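Local coordinates for protein adhesin competence repressor (PDB 5JLU) that regulates transcription in response to zinc as a DNA-binding repressor of the MarR family, at residues 39-42 against 43-46; 98-102 against 103-107; 108-111 against 112-115. One frame throughout, in Å; residues are numbered along the deposited sequence.

Interaction 1: residues 39-42 against 43-46; sequences LTNT and QEHI. With ZN (zinc ion), chain B.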
loop_
_atom_site.group_PDB
_atom_site.type_symbol
_atom_site.label_atom_id
_atom_site.label_comp_id
_atom_site.label_asym_id
_atom_site.label_seq_id
_atom_site.Cartn_x
_atom_site.Cartn_y
_atom_site.Cartn_z
ATOM N N LEU A 39 4.325 -7.236 11.958
ATOM C CA LEU A 39 3.829 -8.060 10.836
ATOM C C LEU A 39 3.635 -7.277 9.537
ATOM O O LEU A 39 3.172 -6.184 9.561
ATOM C CB LEU A 39 2.520 -8.713 11.173
ATOM C CG LEU A 39 2.488 -9.637 12.364
ATOM C CD1 LEU A 39 1.147 -10.351 12.294
ATOM C CD2 LEU A 39 3.630 -10.635 12.444
ATOM N N THR A 40 3.964 -7.867 8.405
ATOM C CA THR A 40 3.641 -7.266 7.098
ATOM C C THR A 40 2.193 -7.516 6.758
ATOM O O THR A 40 1.558 -8.373 7.323
ATOM C CB THR A 40 4.465 -7.918 6.007
ATOM O OG1 THR A 40 4.142 -9.342 5.948
ATOM C CG2 THR A 40 5.955 -7.707 6.337
ATOM N N ASN A 41 1.691 -6.792 5.779
ATOM C CA ASN A 41 0.314 -6.982 5.355
ATOM C C ASN A 41 0.104 -8.398 4.831
ATOM O O ASN A 41 -0.943 -9.004 5.068
ATOM C CB ASN A 41 -0.067 -5.969 4.289
ATOM C CG ASN A 41 -0.104 -4.557 4.857
ATOM O OD1 ASN A 41 -1.086 -4.148 5.507
ATOM N ND2 ASN A 41 0.967 -3.811 4.654
ATOM N N THR A 42 1.127 -8.933 4.216
ATOM C CA THR A 42 1.049 -10.258 3.646
ATOM C C THR A 42 0.818 -11.205 4.778
ATOM O O THR A 42 -0.032 -12.055 4.700
ATOM C CB THR A 42 2.361 -10.634 2.953
ATOM O OG1 THR A 42 2.575 -9.743 1.872
ATOM C CG2 THR A 42 2.344 -12.024 2.415
ATOM N N GLN A 43 1.601 -11.050 5.824
ATOM C CA GLN A 43 1.475 -11.915 6.980
ATOM C C GLN A 43 0.170 -11.728 7.687
ATOM O O GLN A 43 -0.442 -12.734 8.057
ATOM C CB GLN A 43 2.652 -11.740 7.956
ATOM C CG GLN A 43 3.994 -12.174 7.411
ATOM C CD GLN A 43 5.138 -11.806 8.398
ATOM O OE1 GLN A 43 5.164 -10.699 8.978
ATOM N NE2 GLN A 43 6.026 -12.746 8.636
ATOM N N GLU A 44 -0.331 -10.490 7.800
ATOM C CA GLU A 44 -1.646 -10.327 8.437
ATOM C C GLU A 44 -2.770 -10.961 7.614
ATOM O O GLU A 44 -3.762 -11.425 8.191
ATOM C CB GLU A 44 -2.030 -8.848 8.612
ATOM C CG GLU A 44 -1.245 -8.111 9.657
ATOM C CD GLU A 44 -1.461 -6.577 9.630
ATOM O OE1 GLU A 44 -1.598 -5.939 8.557
ATOM O OE2 GLU A 44 -1.560 -5.987 10.698
ATOM N N HIS A 45 -2.647 -10.941 6.276
ATOM C CA HIS A 45 -3.669 -11.495 5.436
ATOM C C HIS A 45 -3.581 -13.021 5.326
ATOM O O HIS A 45 -4.603 -13.664 5.169
ATOM C CB HIS A 45 -3.763 -10.783 4.081
ATOM C CG HIS A 45 -4.450 -9.502 4.268
ATOM N ND1 HIS A 45 -5.806 -9.382 4.109
ATOM C CD2 HIS A 45 -4.031 -8.367 4.867
ATOM C CE1 HIS A 45 -6.190 -8.195 4.533
ATOM N NE2 HIS A 45 -5.128 -7.560 4.992
ATOM N N ILE A 46 -2.385 -13.572 5.511
ATOM C CA ILE A 46 -2.266 -15.010 5.756
ATOM C C ILE A 46 -3.016 -15.390 7.041
ATOM O O ILE A 46 -3.812 -16.359 7.080
ATOM C CB ILE A 46 -0.792 -15.444 5.823
ATOM C CG1 ILE A 46 -0.234 -15.385 4.401
ATOM C CG2 ILE A 46 -0.624 -16.844 6.456
ATOM C CD1 ILE A 46 1.292 -15.528 4.339
HETATM ZN ZN ZN B . -5.049 -5.845 6.235
HETATM O O HOH W 1 -2.855 -5.848 6.391
HETATM O O HOH W 2 -4.805 -4.648 4.436
HETATM O O HOH W 3 -4.967 -4.076 7.220
#

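Interaction 2: residues 98-102 against 103-107; sequences FELTE and LAKPI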
loop_
_atom_site.group_PDB
_atom_site.type_symbol
_atom_site.label_atom_id
_atom_site.label_comp_id
_atom_site.label_asym_id
_atom_site.label_seq_id
_atom_site.Cartn_x
_atom_site.Cartn_y
_atom_site.Cartn_z
ATOM N N PHE A 98 -1.499 -25.133 7.510
ATOM C CA PHE A 98 -1.150 -24.218 8.543
ATOM C C PHE A 98 -2.355 -23.795 9.323
ATOM O O PHE A 98 -3.494 -23.735 8.826
ATOM C CB PHE A 98 -0.373 -23.057 7.949
ATOM C CG PHE A 98 1.001 -23.469 7.482
ATOM C CD1 PHE A 98 2.006 -23.695 8.395
ATOM C CD2 PHE A 98 1.246 -23.703 6.169
ATOM C CE1 PHE A 98 3.269 -24.116 8.003
ATOM C CE2 PHE A 98 2.497 -24.144 5.764
ATOM C CZ PHE A 98 3.500 -24.323 6.659
ATOM N N GLU A 99 -2.111 -23.605 10.592
ATOM C CA GLU A 99 -3.109 -22.995 11.435
ATOM C C GLU A 99 -2.510 -22.151 12.534
ATOM O O GLU A 99 -1.329 -22.255 12.879
ATOM C CB GLU A 99 -4.016 -24.065 12.012
ATOM C CG GLU A 99 -3.399 -24.895 13.094
ATOM C CD GLU A 99 -4.200 -26.181 13.373
ATOM O OE1 GLU A 99 -3.745 -26.881 14.292
ATOM O OE2 GLU A 99 -5.247 -26.476 12.705
ATOM N N LEU A 100 -3.369 -21.313 13.055
ATOM C CA LEU A 100 -2.980 -20.300 14.001
ATOM C C LEU A 100 -2.660 -20.951 15.367
ATOM O O LEU A 100 -3.362 -21.872 15.788
ATOM C CB LEU A 100 -4.167 -19.320 14.155
ATOM C CG LEU A 100 -4.192 -18.040 13.288
ATOM C CD1 LEU A 100 -4.213 -18.352 11.816
ATOM C CD2 LEU A 100 -5.394 -17.209 13.693
ATOM N N THR A 101 -1.654 -20.443 16.048
ATOM C CA THR A 101 -1.431 -20.813 17.416
ATOM C C THR A 101 -2.296 -19.871 18.249
ATOM O O THR A 101 -2.763 -18.853 17.750
ATOM C CB THR A 101 -0.013 -20.579 17.814
ATOM O OG1 THR A 101 0.278 -19.165 17.712
ATOM C CG2 THR A 101 0.951 -21.444 16.936
ATOM N N GLU A 102 -2.475 -20.209 19.520
ATOM C CA GLU A 102 -3.281 -19.418 20.460
ATOM C C GLU A 102 -2.878 -17.987 20.507
ATOM O O GLU A 102 -3.727 -17.096 20.542
ATOM C CB GLU A 102 -3.203 -19.978 21.915
ATOM C CG GLU A 102 -4.559 -19.922 22.614
ATOM C CD GLU A 102 -5.677 -20.558 21.781
ATOM O OE1 GLU A 102 -5.442 -21.629 21.147
ATOM O OE2 GLU A 102 -6.785 -19.969 21.735
ATOM N N LEU A 103 -1.567 -17.780 20.565
ATOM C CA LEU A 103 -0.976 -16.436 20.560
ATOM C C LEU A 103 -1.351 -15.541 19.324
ATOM O O LEU A 103 -1.302 -14.286 19.391
ATOM C CB LEU A 103 0.545 -16.607 20.618
ATOM C CG LEU A 103 1.449 -15.385 20.564
ATOM C CD1 LEU A 103 1.341 -14.659 21.894
ATOM C CD2 LEU A 103 2.898 -15.768 20.261
ATOM N N ALA A 104 -1.654 -16.173 18.189
ATOM C CA ALA A 104 -1.962 -15.413 16.924
ATOM C C ALA A 104 -3.391 -14.927 16.895
ATOM O O ALA A 104 -3.692 -13.953 16.237
ATOM C CB ALA A 104 -1.736 -16.297 15.738
ATOM N N LYS A 105 -4.271 -15.641 17.590
ATOM C CA LYS A 105 -5.717 -15.428 17.468
ATOM C C LYS A 105 -6.193 -14.033 17.815
ATOM O O LYS A 105 -6.935 -13.469 17.036
ATOM C CB LYS A 105 -6.506 -16.491 18.239
ATOM C CG LYS A 105 -6.482 -17.824 17.507
ATOM C CD LYS A 105 -7.060 -18.998 18.287
ATOM C CE LYS A 105 -6.563 -20.314 17.700
ATOM N NZ LYS A 105 -7.622 -21.355 17.599
ATOM N N PRO A 106 -5.741 -13.463 18.951
ATOM C CA PRO A 106 -6.054 -12.050 19.205
ATOM C C PRO A 106 -5.474 -11.108 18.175
ATOM O O PRO A 106 -6.076 -10.100 17.914
ATOM C CB PRO A 106 -5.385 -11.752 20.568
ATOM C CG PRO A 106 -4.693 -13.029 20.998
ATOM C CD PRO A 106 -5.291 -14.142 20.179
ATOM N N ILE A 107 -4.304 -11.437 17.612
ATOM C CA ILE A 107 -3.657 -10.576 16.615
ATOM C C ILE A 107 -4.466 -10.575 15.339
ATOM O O ILE A 107 -4.809 -9.540 14.823
ATOM C CB ILE A 107 -2.213 -10.999 16.341
ATOM C CG1 ILE A 107 -1.424 -11.223 17.660
ATOM C CG2 ILE A 107 -1.512 -9.935 15.513
ATOM C CD1 ILE A 107 -1.499 -10.071 18.645
#

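Interaction 3: residues 108-111 against 112-115; sequences ASEH and THHH. With ZN (zinc ion), chain B.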
loop_
_atom_site.group_PDB
_atom_site.type_symbol
_atom_site.label_atom_id
_atom_site.label_comp_id
_atom_site.label_asym_id
_atom_site.label_seq_id
_atom_site.Cartn_x
_atom_site.Cartn_y
_atom_site.Cartn_z
ATOM N N ALA A 108 -4.855 -11.754 14.903
ATOM C CA ALA A 108 -5.704 -11.917 13.766
ATOM C C ALA A 108 -7.074 -11.234 13.934
ATOM O O ALA A 108 -7.499 -10.538 13.023
ATOM C CB ALA A 108 -5.878 -13.396 13.407
ATOM N N SER A 109 -7.756 -11.469 15.051
ATOM C CA SER A 109 -9.069 -10.883 15.327
ATOM C C SER A 109 -9.094 -9.419 15.217
ATOM O O SER A 109 -9.979 -8.866 14.608
ATOM C CB SER A 109 -9.530 -11.206 16.754
ATOM O OG SER A 109 -9.867 -12.534 16.753
ATOM N N GLU A 110 -8.126 -8.783 15.836
ATOM C CA GLU A 110 -7.951 -7.328 15.706
ATOM C C GLU A 110 -7.740 -6.774 14.300
ATOM O O GLU A 110 -8.193 -5.665 13.939
ATOM C CB GLU A 110 -6.746 -6.885 16.537
ATOM C CG GLU A 110 -6.394 -5.387 16.511
ATOM C CD GLU A 110 -7.535 -4.426 16.995
ATOM O OE1 GLU A 110 -7.376 -3.191 16.825
ATOM O OE2 GLU A 110 -8.580 -4.865 17.557
ATOM N N HIS A 111 -6.932 -7.468 13.531
ATOM C CA HIS A 111 -6.744 -7.072 12.156
ATOM C C HIS A 111 -8.065 -7.283 11.394
ATOM O O HIS A 111 -8.461 -6.429 10.633
ATOM C CB HIS A 111 -5.604 -7.871 11.541
ATOM C CG HIS A 111 -5.469 -7.669 10.087
ATOM N ND1 HIS A 111 -5.848 -8.621 9.158
ATOM C CD2 HIS A 111 -5.053 -6.584 9.392
ATOM C CE1 HIS A 111 -5.611 -8.139 7.953
ATOM N NE2 HIS A 111 -5.144 -6.899 8.073
ATOM N N THR A 112 -8.779 -8.369 11.674
ATOM C CA THR A 112 -10.053 -8.622 11.033
ATOM C C THR A 112 -11.095 -7.580 11.396
ATOM O O THR A 112 -11.965 -7.253 10.589
ATOM C CB THR A 112 -10.554 -10.011 11.380
ATOM O OG1 THR A 112 -9.736 -10.968 10.733
ATOM C CG2 THR A 112 -11.994 -10.270 10.948
ATOM N N HIS A 113 -10.995 -7.048 12.598
ATOM C CA HIS A 113 -11.987 -6.107 13.102
ATOM C C HIS A 113 -11.728 -4.746 12.481
ATOM O O HIS A 113 -12.679 -4.043 12.112
ATOM C CB HIS A 113 -12.001 -6.085 14.655
ATOM C CG HIS A 113 -12.767 -4.928 15.227
ATOM N ND1 HIS A 113 -14.152 -4.882 15.263
ATOM C CD2 HIS A 113 -12.337 -3.748 15.722
ATOM C CE1 HIS A 113 -14.534 -3.727 15.767
ATOM N NE2 HIS A 113 -13.452 -3.026 16.064
ATOM N N HIS A 114 -10.459 -4.365 12.339
ATOM C CA HIS A 114 -10.105 -3.141 11.572
ATOM C C HIS A 114 -10.540 -3.176 10.082
ATOM O O HIS A 114 -10.904 -2.137 9.536
ATOM C CB HIS A 114 -8.594 -2.820 11.670
ATOM C CG HIS A 114 -8.166 -2.297 13.020
ATOM N ND1 HIS A 114 -6.936 -1.707 13.238
ATOM C CD2 HIS A 114 -8.817 -2.252 14.213
ATOM C CE1 HIS A 114 -6.844 -1.330 14.502
ATOM N NE2 HIS A 114 -7.974 -1.646 15.115
ATOM N N HIS A 115 -10.477 -4.343 9.431
ATOM C CA HIS A 115 -11.053 -4.533 8.093
ATOM C C HIS A 115 -12.589 -4.325 8.090
ATOM O O HIS A 115 -13.103 -3.696 7.161
ATOM C CB HIS A 115 -10.602 -5.845 7.405
ATOM C CG HIS A 115 -9.258 -5.689 6.772
ATOM N ND1 HIS A 115 -9.087 -5.099 5.528
ATOM C CD2 HIS A 115 -8.009 -5.906 7.261
ATOM C CE1 HIS A 115 -7.803 -4.964 5.279
ATOM N NE2 HIS A 115 -7.126 -5.493 6.288
HETATM ZN ZN ZN B . -5.049 -5.845 6.235
HETATM O O HOH W 4 -6.911 -11.014 10.135
HETATM O O HOH W 2 -4.805 -4.648 4.436
HETATM O O HOH W 1 -2.855 -5.848 6.391
HETATM O O HOH W 3 -4.967 -4.076 7.220
#

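Interaction 1: residues 39-42 against 43-46
Thr-40 and Gln-43 close the start of helix 41-52 with a reciprocal pair of bonds. The backbone N of Gln-43 donates to Thr-40 OG1 (3.1 Å), and the side-chain amide of Gln-43 completes the box, its OE1 accepting from the backbone N of Thr-40 at 3.1 Å with a nearly straight N-H...O angle of 164°. Thr-40 can serve as N-cap because OG1 sits between its own backbone N and carbonyl carbon (chi1 61°), turned to the incoming amide. Gln-43 CG lies 3.2 Å from Thr-40 OG1, and the other end of the amide, NE2, is spent on Ser-77 OG and Ala-74 O of helix 68-80. Both ends of the buried amide are thus satisfied, which fixes its rotation. Leu-39 lies across the amide, its CD2 3.8 Å from Gln-43 OE1.

Helical bonds begin with Glu-44 N to Thr-40 O (2.9 Å), followed by His-45 N to Asn-41 O and Ile-46 N to Thr-42 O. In the first turn, Asn-41 N donates to Glu-23 of the second subunit. The hydroxyl of Thr-42 is bonded to Glu-23 and Asn-24 of that same subunit, while its CG2 lies alongside Ile-46 CD1.

On the zinc side, Asn-41 and Glu-44 point the same way, and one water donates to both, reaching Asn-41 OD1 at 2.6 Å and Glu-44 OE1 at 2.5 Å. That water is itself a zinc ligand, so these two acceptors form a second shell, and the metal would be expected to make its protons better donors. His-45 binds zinc directly through NE2 (2.1 Å), with Asn-41 O at the edge of its ring. The arrangement is a capping box at a helix N-terminus, set beside a histidine-and-water zinc site.

Interaction 2: residues 98-102 against 103-107
Leu-100, the last residue of strand 96-100, meets Ala-104 and Lys-105 where the chain turns toward helix 105-127. Its CG rests 3.9 Å from Ala-104 CB, and CD2 reaches Lys-105 CG at 4.0 Å; Leu-50 and Ser-51 of helix 41-52 also touch this leucine.

The lysine can be followed outward from its backbone. With CG anti to the carbonyl carbon (chi1 -74°), the chain is carried back over the turn. CB lies 3.7 Å from Glu-102 O, and CG touches both Leu-100 CD2 and the carbonyl oxygen of Thr-101. Further out, CD meets the carboxylate, 3.6 Å from Glu-102 OE2. CE is near Glu-102 OE1 and Leu-100 O, and the chain bends at its last torsion. NZ ends 4.2 Å from Glu-102 OE1, too far for a salt bridge, so the opposite charges can attract only loosely at this exposed surface.

The segment is the link from the beta hairpin, or wing, of the winged helix-turn-helix domain to the long helix 105-127. The turn is held by Ala-104 N donating to Thr-101 O at 2.9 Å, from well above the carbonyl plane (55° out of it), and by a weaker bond from Lys-105 N to Glu-102 O. Thr-101 OG1 lies near the amides of Leu-103 and Ala-104, but its stronger partner is Asp-82 O, ahead of strand 84-88. Pro-106, which has no amide hydrogen to offer, places its CD 3.4 Å from Glu-102 O.

Interaction 3: residues 108-111 against 112-115
His-111 and His-115, one helical turn apart on helix 105-127, converge on the same zinc ion, each binding it through NE2 at 2.1 Å. Sharing the metal brings these two nitrogens within 3.0 Å of each other. The rings meet as an offset edge-to-face pair, planes 72° apart and centroids 4.5 Å apart, the edge of His-115 with CD2 lying over one face of His-111. His-111 reaches the site with CG anti to its own backbone N (chi1 172°), and its far nitrogen is held as well: ND1 donates to a water at 2.8 Å, which in turn donates to Ala-108 O and also bonds Thr-112 OG1. His-115 ND1 is paired with Asp-12 of the second subunit, so both rings are fixed from behind as well as at the metal.

The outward side of the turn is looser. Ser-109, Glu-110, His-113 and His-114 are exposed, and backbone bonds such as His-114 N to Glu-110 O carry this side, with Ser-109 OG bonding back to Lys-105 O; the modelled approach of Glu-110 to His-114 is implausibly close and doubtful.

Zinc binding at NE2 requires that nitrogen to be unprotonated, consistent with ND1 of His-111 carrying the hydrogen given to water. The aspartate next to His-115 would probably strengthen that ring as a donor to zinc, and it places a residue of the second subunit in the second shell of the metal.

Overall arrangement
The zinc ion joins interactions 1 and 3: helix 41-52 supplies one histidine and helix 105-127 two, with three waters completing the ligand set, and the second subunit reaches into both. Interaction 2 lies farther off, Leu-100 being about 14 Å from the metal at nearest side-chain approach, and makes no contact with the other subunit. It shares helix 105-127 with interaction 3, where Leu-100 packs on Ala-108, and touches interaction 1 through Leu-39 and Ile-107. Interaction 1 is the most buried and satisfies its polar groups through the cap, the second subunit and a zinc-bound water; interactions 2 and 3 are at the surface, one a turn with loose charges, the other metal chemistry beside an exposed helix face.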